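Local structure of diaminopimelate decarboxylase (Aquifex aeolicus, 2P3E) at residues B[125-130]-B[147-152]; B[291-296]-B[309-314]; B[327-332]-B[370-375]. The protein probably catalyses the pyridoxal-phosphate-dependent decarboxylation of meso-diaminopimelate to L-lysine and carbon dioxide, the last step of lysine biosynthesis by the diaminopimelate pathway. One frame throughout, in Å; residues are numbered along the deposited sequence.

Contact 1. Residues B[125-130]-B[147-152]; sequences LMFNVE and KKARIA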
loop_
_atom_site.group_PDB
_atom_site.type_symbol
_atom_site.label_atom_id
_atom_site.label_comp_id
_atom_site.label_asym_id
_atom_site.label_seq_id
_atom_site.Cartn_x
_atom_site.Cartn_y
_atom_site.Cartn_z
ATOM N N LEU B 125 -13.238 -26.887 1.623
ATOM C CA LEU B 125 -14.476 -27.170 2.350
ATOM C C LEU B 125 -15.685 -26.518 1.676
ATOM O O LEU B 125 -16.707 -27.178 1.421
ATOM C CB LEU B 125 -14.357 -26.732 3.819
ATOM C CG LEU B 125 -15.542 -27.033 4.744
ATOM C CD1 LEU B 125 -15.844 -28.561 4.838
ATOM C CD2 LEU B 125 -15.284 -26.460 6.130
ATOM N N MET B 126 -15.542 -25.235 1.344
ATOM C CA MET B 126 -16.664 -24.448 0.902
ATOM C C MET B 126 -16.228 -23.155 0.209
ATOM O O MET B 126 -15.344 -22.454 0.700
ATOM C CB MET B 126 -17.497 -24.109 2.137
ATOM C CG MET B 126 -18.846 -23.506 1.907
ATOM S SD MET B 126 -19.764 -23.662 3.444
ATOM C CE MET B 126 -19.231 -22.252 4.433
ATOM N N PHE B 127 -16.869 -22.860 -0.923
ATOM C CA PHE B 127 -16.834 -21.535 -1.543
ATOM C C PHE B 127 -17.971 -20.665 -0.992
ATOM O O PHE B 127 -19.161 -21.046 -1.055
ATOM C CB PHE B 127 -16.998 -21.641 -3.058
ATOM C CG PHE B 127 -15.841 -22.291 -3.753
ATOM C CD1 PHE B 127 -14.796 -21.524 -4.262
ATOM C CD2 PHE B 127 -15.781 -23.683 -3.870
ATOM C CE1 PHE B 127 -13.709 -22.143 -4.901
ATOM C CE2 PHE B 127 -14.701 -24.310 -4.509
ATOM C CZ PHE B 127 -13.674 -23.539 -5.026
ATOM N N ASN B 128 -17.611 -19.511 -0.437
ATOM C CA ASN B 128 -18.597 -18.503 -0.056
ATOM C C ASN B 128 -18.828 -17.568 -1.229
ATOM O O ASN B 128 -18.015 -16.676 -1.522
ATOM C CB ASN B 128 -18.183 -17.759 1.227
ATOM C CG ASN B 128 -18.162 -18.674 2.433
ATOM O OD1 ASN B 128 -19.034 -19.540 2.581
ATOM N ND2 ASN B 128 -17.179 -18.492 3.303
ATOM N N VAL B 129 -19.955 -17.801 -1.902
ATOM C CA VAL B 129 -20.226 -17.249 -3.198
ATOM C C VAL B 129 -20.808 -15.844 -3.101
ATOM O O VAL B 129 -21.719 -15.570 -2.301
ATOM C CB VAL B 129 -21.124 -18.206 -4.055
ATOM C CG1 VAL B 129 -21.503 -17.565 -5.349
ATOM C CG2 VAL B 129 -20.380 -19.517 -4.356
ATOM N N GLU B 130 -20.263 -14.981 -3.954
ATOM C CA GLU B 130 -20.509 -13.548 -3.961
ATOM C C GLU B 130 -21.399 -13.070 -5.118
ATOM O O GLU B 130 -21.857 -11.926 -5.099
ATOM C CB GLU B 130 -19.162 -12.810 -3.997
ATOM C CG GLU B 130 -18.337 -12.952 -2.718
ATOM C CD GLU B 130 -18.873 -12.134 -1.543
ATOM O OE1 GLU B 130 -19.837 -11.348 -1.715
ATOM O OE2 GLU B 130 -18.309 -12.282 -0.444
ATOM N N LYS B 147 -15.392 -32.759 -10.915
ATOM C CA LYS B 147 -15.464 -32.646 -9.462
ATOM C C LYS B 147 -16.754 -31.922 -9.071
ATOM O O LYS B 147 -17.499 -31.449 -9.930
ATOM C CB LYS B 147 -14.244 -31.894 -8.908
ATOM C CG LYS B 147 -12.945 -32.698 -8.884
ATOM C CD LYS B 147 -11.973 -32.121 -7.862
ATOM C CE LYS B 147 -10.526 -32.473 -8.148
ATOM N NZ LYS B 147 -10.299 -33.892 -8.519
ATOM N N LYS B 148 -17.015 -31.871 -7.768
ATOM C CA LYS B 148 -18.070 -31.023 -7.230
ATOM C C LYS B 148 -17.451 -29.836 -6.487
ATOM O O LYS B 148 -16.409 -29.981 -5.839
ATOM C CB LYS B 148 -18.948 -31.812 -6.255
ATOM C CG LYS B 148 -19.659 -33.019 -6.850
ATOM C CD LYS B 148 -20.645 -32.640 -7.929
ATOM C CE LYS B 148 -21.474 -33.856 -8.368
ATOM N NZ LYS B 148 -22.700 -33.946 -7.529
ATOM N N ALA B 149 -18.085 -28.671 -6.603
ATOM C CA ALA B 149 -17.733 -27.506 -5.776
ATOM C C ALA B 149 -18.791 -27.335 -4.699
ATOM O O ALA B 149 -19.968 -27.204 -5.005
ATOM C CB ALA B 149 -17.618 -26.244 -6.623
ATOM N N ARG B 150 -18.362 -27.344 -3.439
ATOM C CA ARG B 150 -19.258 -27.138 -2.310
ATOM C C ARG B 150 -19.437 -25.642 -2.070
ATOM O O ARG B 150 -18.453 -24.896 -1.991
ATOM C CB ARG B 150 -18.705 -27.817 -1.060
ATOM C CG ARG B 150 -18.908 -29.326 -1.005
ATOM C CD ARG B 150 -18.061 -29.918 0.114
ATOM N NE ARG B 150 -16.644 -29.719 -0.189
ATOM C CZ ARG B 150 -15.909 -30.556 -0.920
ATOM N NH1 ARG B 150 -16.453 -31.666 -1.412
ATOM N NH2 ARG B 150 -14.630 -30.283 -1.162
ATOM N N ILE B 151 -20.684 -25.195 -1.965
ATOM C CA ILE B 151 -20.963 -23.766 -1.866
ATOM C C ILE B 151 -21.839 -23.329 -0.677
ATOM O O ILE B 151 -22.665 -24.098 -0.137
ATOM C CB ILE B 151 -21.605 -23.208 -3.175
ATOM C CG1 ILE B 151 -22.989 -23.827 -3.379
ATOM C CG2 ILE B 151 -20.677 -23.427 -4.405
ATOM C CD1 ILE B 151 -23.942 -22.928 -4.163
ATOM N N ALA B 152 -21.632 -22.068 -0.303
ATOM C CA ALA B 152 -22.544 -21.306 0.532
ATOM C C ALA B 152 -22.817 -20.010 -0.199
ATOM O O ALA B 152 -21.978 -19.539 -0.968
ATOM C CB ALA B 152 -21.900 -21.010 1.872
#

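Contact 2. Residues B[291-296]-B[309-314]; sequences LITQVQ and VDAGMN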
loop_
_atom_site.group_PDB
_atom_site.type_symbol
_atom_site.label_atom_id
_atom_site.label_comp_id
_atom_site.label_asym_id
_atom_site.label_seq_id
_atom_site.Cartn_x
_atom_site.Cartn_y
_atom_site.Cartn_z
ATOM N N LEU B 291 5.128 -2.703 16.129
ATOM C CA LEU B 291 6.090 -2.178 15.180
ATOM C C LEU B 291 7.090 -1.297 15.925
ATOM O O LEU B 291 6.700 -0.324 16.586
ATOM C CB LEU B 291 5.395 -1.394 14.065
ATOM C CG LEU B 291 6.267 -0.663 13.020
ATOM C CD1 LEU B 291 7.159 -1.641 12.256
ATOM C CD2 LEU B 291 5.359 0.119 12.048
ATOM N N ILE B 292 8.373 -1.644 15.812
ATOM C CA ILE B 292 9.442 -0.870 16.447
ATOM C C ILE B 292 10.087 0.019 15.414
ATOM O O ILE B 292 10.423 -0.427 14.305
ATOM C CB ILE B 292 10.558 -1.759 17.088
ATOM C CG1 ILE B 292 9.960 -2.853 17.996
ATOM C CG2 ILE B 292 11.597 -0.882 17.852
ATOM C CD1 ILE B 292 8.983 -2.349 19.092
ATOM N N THR B 293 10.256 1.284 15.783
ATOM C CA THR B 293 10.821 2.261 14.875
ATOM C C THR B 293 11.815 3.152 15.617
ATOM O O THR B 293 11.658 3.389 16.800
ATOM C CB THR B 293 9.698 3.092 14.164
ATOM O OG1 THR B 293 10.283 4.007 13.239
ATOM C CG2 THR B 293 8.818 3.869 15.164
ATOM N N GLN B 294 12.836 3.630 14.910
ATOM C CA GLN B 294 13.851 4.497 15.514
ATOM C C GLN B 294 13.665 5.954 15.089
ATOM O O GLN B 294 13.435 6.262 13.912
ATOM C CB GLN B 294 15.248 3.996 15.138
ATOM C CG GLN B 294 16.395 4.759 15.807
ATOM C CD GLN B 294 17.737 4.337 15.273
ATOM O OE1 GLN B 294 17.969 4.331 14.057
ATOM N NE2 GLN B 294 18.635 3.985 16.175
ATOM N N VAL B 295 13.760 6.848 16.070
ATOM C CA VAL B 295 13.705 8.286 15.848
ATOM C C VAL B 295 14.957 8.748 15.085
ATOM O O VAL B 295 16.089 8.453 15.488
ATOM C CB VAL B 295 13.567 9.075 17.192
ATOM C CG1 VAL B 295 13.576 10.591 16.918
ATOM C CG2 VAL B 295 12.296 8.655 17.959
ATOM N N GLN B 296 14.735 9.441 13.967
ATOM C CA GLN B 296 15.796 9.937 13.102
ATOM C C GLN B 296 16.031 11.419 13.352
ATOM O O GLN B 296 17.173 11.829 13.553
ATOM C CB GLN B 296 15.452 9.694 11.630
ATOM C CG GLN B 296 15.213 8.233 11.274
ATOM C CD GLN B 296 16.357 7.323 11.686
ATOM O OE1 GLN B 296 17.507 7.527 11.286
ATOM N NE2 GLN B 296 16.050 6.313 12.496
ATOM N N VAL B 309 10.585 9.428 12.238
ATOM C CA VAL B 309 11.055 8.062 12.498
ATOM C C VAL B 309 11.342 7.318 11.200
ATOM O O VAL B 309 11.081 7.862 10.115
ATOM C CB VAL B 309 10.042 7.266 13.400
ATOM C CG1 VAL B 309 9.924 7.935 14.780
ATOM C CG2 VAL B 309 8.652 7.139 12.721
ATOM N N ASP B 310 11.860 6.088 11.300
ATOM C CA ASP B 310 12.263 5.356 10.087
ATOM C C ASP B 310 11.172 4.459 9.504
ATOM O O ASP B 310 11.348 3.857 8.444
ATOM C CB ASP B 310 13.610 4.613 10.269
ATOM C CG ASP B 310 13.590 3.543 11.376
ATOM O OD1 ASP B 310 12.542 3.263 12.002
ATOM O OD2 ASP B 310 14.670 2.957 11.611
ATOM N N ALA B 311 10.040 4.382 10.191
ATOM C CA ALA B 311 8.889 3.627 9.705
ATOM C C ALA B 311 7.830 4.588 9.251
ATOM O O ALA B 311 7.575 5.616 9.900
ATOM C CB ALA B 311 8.320 2.704 10.794
ATOM N N GLY B 312 7.190 4.268 8.139
ATOM C CA GLY B 312 6.140 5.138 7.613
ATOM C C GLY B 312 4.946 4.376 7.084
ATOM O O GLY B 312 4.729 3.189 7.411
ATOM N N MET B 313 4.160 5.065 6.256
ATOM C CA MET B 313 2.949 4.483 5.694
ATOM C C MET B 313 3.257 3.252 4.833
ATOM O O MET B 313 2.367 2.432 4.568
ATOM C CB MET B 313 2.172 5.537 4.895
ATOM C CG MET B 313 2.877 5.996 3.617
ATOM S SD MET B 313 1.977 7.338 2.795
ATOM C CE MET B 313 0.457 6.509 2.258
ATOM N N ASN B 314 4.503 3.161 4.379
ATOM C CA ASN B 314 5.008 1.994 3.657
ATOM C C ASN B 314 5.070 0.753 4.532
ATOM O O ASN B 314 5.025 -0.367 4.013
ATOM C CB ASN B 314 6.417 2.275 3.106
ATOM C CG ASN B 314 7.429 2.612 4.211
ATOM O OD1 ASN B 314 7.258 3.563 4.988
ATOM N ND2 ASN B 314 8.498 1.839 4.268
#

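Contact 3. Residues B[327-332]-B[370-375]; sequences HIIPVE and AVLSAG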
loop_
_atom_site.group_PDB
_atom_site.type_symbol
_atom_site.label_atom_id
_atom_site.label_comp_id
_atom_site.label_asym_id
_atom_site.label_seq_id
_atom_site.Cartn_x
_atom_site.Cartn_y
_atom_site.Cartn_z
ATOM N N HIS B 327 -1.695 3.084 19.442
ATOM C CA HIS B 327 -0.989 3.547 20.632
ATOM C C HIS B 327 0.520 3.465 20.392
ATOM O O HIS B 327 1.025 2.467 19.859
ATOM C CB HIS B 327 -1.413 2.739 21.857
ATOM C CG HIS B 327 -1.135 3.424 23.169
ATOM N ND1 HIS B 327 -1.656 4.656 23.490
ATOM C CD2 HIS B 327 -0.407 3.033 24.244
ATOM C CE1 HIS B 327 -1.246 5.009 24.700
ATOM N NE2 HIS B 327 -0.498 4.034 25.186
ATOM N N ILE B 328 1.223 4.548 20.735
ATOM C CA ILE B 328 2.678 4.628 20.539
ATOM C C ILE B 328 3.360 4.979 21.874
ATOM O O ILE B 328 3.005 5.980 22.505
ATOM C CB ILE B 328 3.079 5.652 19.439
ATOM C CG1 ILE B 328 2.371 5.302 18.103
ATOM C CG2 ILE B 328 4.600 5.692 19.270
ATOM C CD1 ILE B 328 2.687 6.233 16.944
ATOM N N ILE B 329 4.324 4.148 22.268
ATOM C CA ILE B 329 5.006 4.272 23.549
ATOM C C ILE B 329 6.516 4.200 23.349
ATOM O O ILE B 329 6.990 3.561 22.387
ATOM C CB ILE B 329 4.555 3.168 24.550
ATOM C CG1 ILE B 329 4.902 1.763 24.011
ATOM C CG2 ILE B 329 3.061 3.323 24.842
ATOM C CD1 ILE B 329 4.554 0.584 24.940
ATOM N N PRO B 330 7.284 4.831 24.262
ATOM C CA PRO B 330 8.737 4.693 24.182
ATOM C C PRO B 330 9.210 3.308 24.641
ATOM O O PRO B 330 8.605 2.680 25.534
ATOM C CB PRO B 330 9.244 5.820 25.093
ATOM C CG PRO B 330 8.159 5.958 26.153
ATOM C CD PRO B 330 6.868 5.682 25.406
ATOM N N VAL B 331 10.240 2.797 23.982
ATOM C CA VAL B 331 10.860 1.542 24.391
ATOM C C VAL B 331 11.615 1.759 25.730
ATOM O O VAL B 331 11.712 0.839 26.542
ATOM C CB VAL B 331 11.790 0.994 23.258
ATOM C CG1 VAL B 331 12.738 -0.123 23.750
ATOM C CG2 VAL B 331 10.948 0.519 22.050
ATOM N N GLU B 332 12.129 2.978 25.930
ATOM C CA GLU B 332 12.752 3.391 27.202
ATOM C C GLU B 332 11.944 4.526 27.847
ATOM O O GLU B 332 11.821 5.607 27.267
ATOM C CB GLU B 332 14.206 3.860 26.991
ATOM C CG GLU B 332 15.233 2.775 26.667
ATOM C CD GLU B 332 16.695 3.225 26.868
ATOM O OE1 GLU B 332 16.948 4.380 27.271
ATOM O OE2 GLU B 332 17.619 2.418 26.618
ATOM N N ALA B 370 7.598 2.015 20.209
ATOM C CA ALA B 370 6.752 0.867 19.918
ATOM C C ALA B 370 5.354 1.312 19.503
ATOM O O ALA B 370 4.668 2.014 20.252
ATOM C CB ALA B 370 6.677 -0.079 21.125
ATOM N N VAL B 371 4.954 0.910 18.299
ATOM C CA VAL B 371 3.615 1.162 17.771
ATOM C C VAL B 371 2.789 -0.103 18.024
ATOM O O VAL B 371 3.098 -1.178 17.489
ATOM C CB VAL B 371 3.632 1.507 16.239
ATOM C CG1 VAL B 371 2.222 1.839 15.726
ATOM C CG2 VAL B 371 4.612 2.674 15.946
ATOM N N LEU B 372 1.748 0.014 18.852
ATOM C CA LEU B 372 1.013 -1.186 19.281
ATOM C C LEU B 372 -0.051 -1.585 18.265
ATOM O O LEU B 372 -0.351 -0.809 17.352
ATOM C CB LEU B 372 0.378 -0.980 20.668
ATOM C CG LEU B 372 1.310 -0.579 21.821
ATOM C CD1 LEU B 372 0.509 -0.582 23.127
ATOM C CD2 LEU B 372 2.547 -1.486 21.914
ATOM N N SER B 373 -0.592 -2.803 18.417
ATOM C CA SER B 373 -1.782 -3.235 17.668
ATOM C C SER B 373 -1.505 -3.296 16.165
ATOM O O SER B 373 -2.370 -3.006 15.340
ATOM C CB SER B 373 -2.970 -2.287 17.949
ATOM O OG SER B 373 -3.031 -1.904 19.320
ATOM N N ALA B 374 -0.293 -3.732 15.825
ATOM C CA ALA B 374 0.172 -3.683 14.443
ATOM C C ALA B 374 0.282 -5.050 13.761
ATOM O O ALA B 374 0.827 -5.146 12.656
ATOM C CB ALA B 374 1.485 -2.913 14.358
ATOM N N GLY B 375 -0.278 -6.080 14.395
ATOM C CA GLY B 375 -0.125 -7.470 13.936
ATOM C C GLY B 375 -1.081 -7.885 12.825
ATOM O O GLY B 375 -0.863 -8.895 12.134
HETATM O O HOH W 1 -3.256 0.745 19.538
#

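Contact 1. Residues B[125-130]-B[147-152]
A149, at the start of strand 149-156, packs against F127: its CB lies 4.1 Å from CE2 of the ring, on an oblique approach. R150 contributes at two levels. Its backbone O accepts a nearly straight bond from F127 N (2.8 Å) and also lies near the plane of the F127 ring, at its edge. Its side chain, bent at chi3 (-64°), folds back so that NE reaches L125 O at 3.0 Å; the carbonyl oxygen lies in the guanidinium plane, while NE stands well above the carbonyl plane, away from the lone-pair direction. NH2 is held by E123 OE1 and I124 O, so the guanidinium holds the loop of E123, I124 and L125 that leads into strand 126-129. I151 pairs with F127 in parallel register, and its CG2 meets V129 CG2 at 3.9 Å on the face that F127 also occupies. A152 N then donates to F127 O (2.8 Å), and A152 O accepts from V129 N (2.8 Å). On the other face, A152 CB is flanked by M126 SD at 3.8 Å and N128 OD1 at 3.3 Å; this buried OD1 has no polar partner in the model. The segment axes, 43° apart, run parallel in sense within the beta-alpha-beta unit 126-129, 132-145, 149-156 of the TIM-type barrel. Helices 113-121 and 132-145 cover the F127 and I151 face, M126 and N128 touch strand 196-202, and N128 also touches E279, a probable cofactor-binding residue.

Contact 2. Residues B[291-296]-B[309-314]
T293 and D310 meet through their side-chain oxygens: T293 OG1 donates to D310 OD1 at 2.7 Å, approaching nearly along the carboxylate C-O axis. T293 presents the hydroxyl by placing OG1 opposite its own N (chi1 -178°), which leaves CG2 to lie against V309 CB and CG2; the T293 and V309 side chains cross at about a right angle. In D310, CG sits between the backbone N and carbonyl carbon (chi1 61°), turning the carboxylate back over strand 289-301. There OD1 takes a second bond, from Q294 N at 2.9 Å, arriving from above the carboxylate plane. Q296 bends at chi2 (-54°), bringing NE2 to both Q294 O at 3.0 Å and Q294 OE1 at 3.2 Å; its amide plane is nearly parallel to the D310 carboxylate. Beyond these polar groups, V295 CG2 meets V309 CG1 at 4.0 Å and L291 CD2 meets A311 CB at 4.1 Å. V295 and V309 form an antiparallel non-hydrogen-bonded pair at the open end of the beta hairpin 289-301/304-309 of the beta domain. With OD1 gripped twice and OD2 bonded to T34 OG1, the buried carboxylate is probably held against rotation, and these three partners would probably stabilise its negative charge.

Contact 3. Residues B[327-332]-B[370-375]
H327 O accepts the backbone N-H of L372 at 2.7 Å in an almost straight bond (176° at the hydrogen), and the CA of V371 approaches the same oxygen in a longer CH...O contact. This is antiparallel beta pairing in the C-terminal beta domain of the fold-type III decarboxylases, where strand 328-330 borders strand 368-371. The pairing continues at I329 and A370, a hydrogen-bonded pair closed in both directions: I329 N donates to A370 O at 3.0 Å, and A370 N donates to I329 O at 2.7 Å. Between these bonds, I328 and V371 form the non-hydrogen-bonded pair, their CA atoms 4.5 Å apart and their side chains alongside one another, with I328 CG1 4.1 Å from V371 CG2.

The opposite face is held by I329 and A370. I329 directs CG1 between its backbone N and carbonyl carbon (chi1 62°), a rotation that lays CG1 against A370 CB at 3.9 Å and carries CD1 to L372 CD2, the two side chains meeting at about a right angle. Helix 3-7 and strand 17-20 complete this packing, through L4 and L18 against I329. L372 and H327 run side by side, and L372 CD1 reaches the edge of the imidazole, 3.9 Å from H327 CD2. ND1 of that ring is bonded to Y325 OH, and the ring lies nearly parallel to that of Y7. Past the last backbone bond, a single water bridges the two segments, accepting from H327 N and donating to S373 OG at 2.7 Å.

How the contacts relate
Contact 1 closes along the chain before contact 2 opens, and contact 2 closes before contact 3 opens. The first belongs to the parallel barrel sheet; the others share the mixed sheet of the beta domain, on the far side of the chain's centre. Accordingly, contact 1 lies about 42 Å from contact 2 and 40 Å from contact 3, centre to centre, without touching either. Contacts 2 and 3 have centres only about 11 Å apart: strands 289-301 and 368-371 are neighbours, probably bonded from V371 N to L291 O, and I292 packs on A370. Together the three sample both domains that supply the predicted cofactor- and substrate-binding residues.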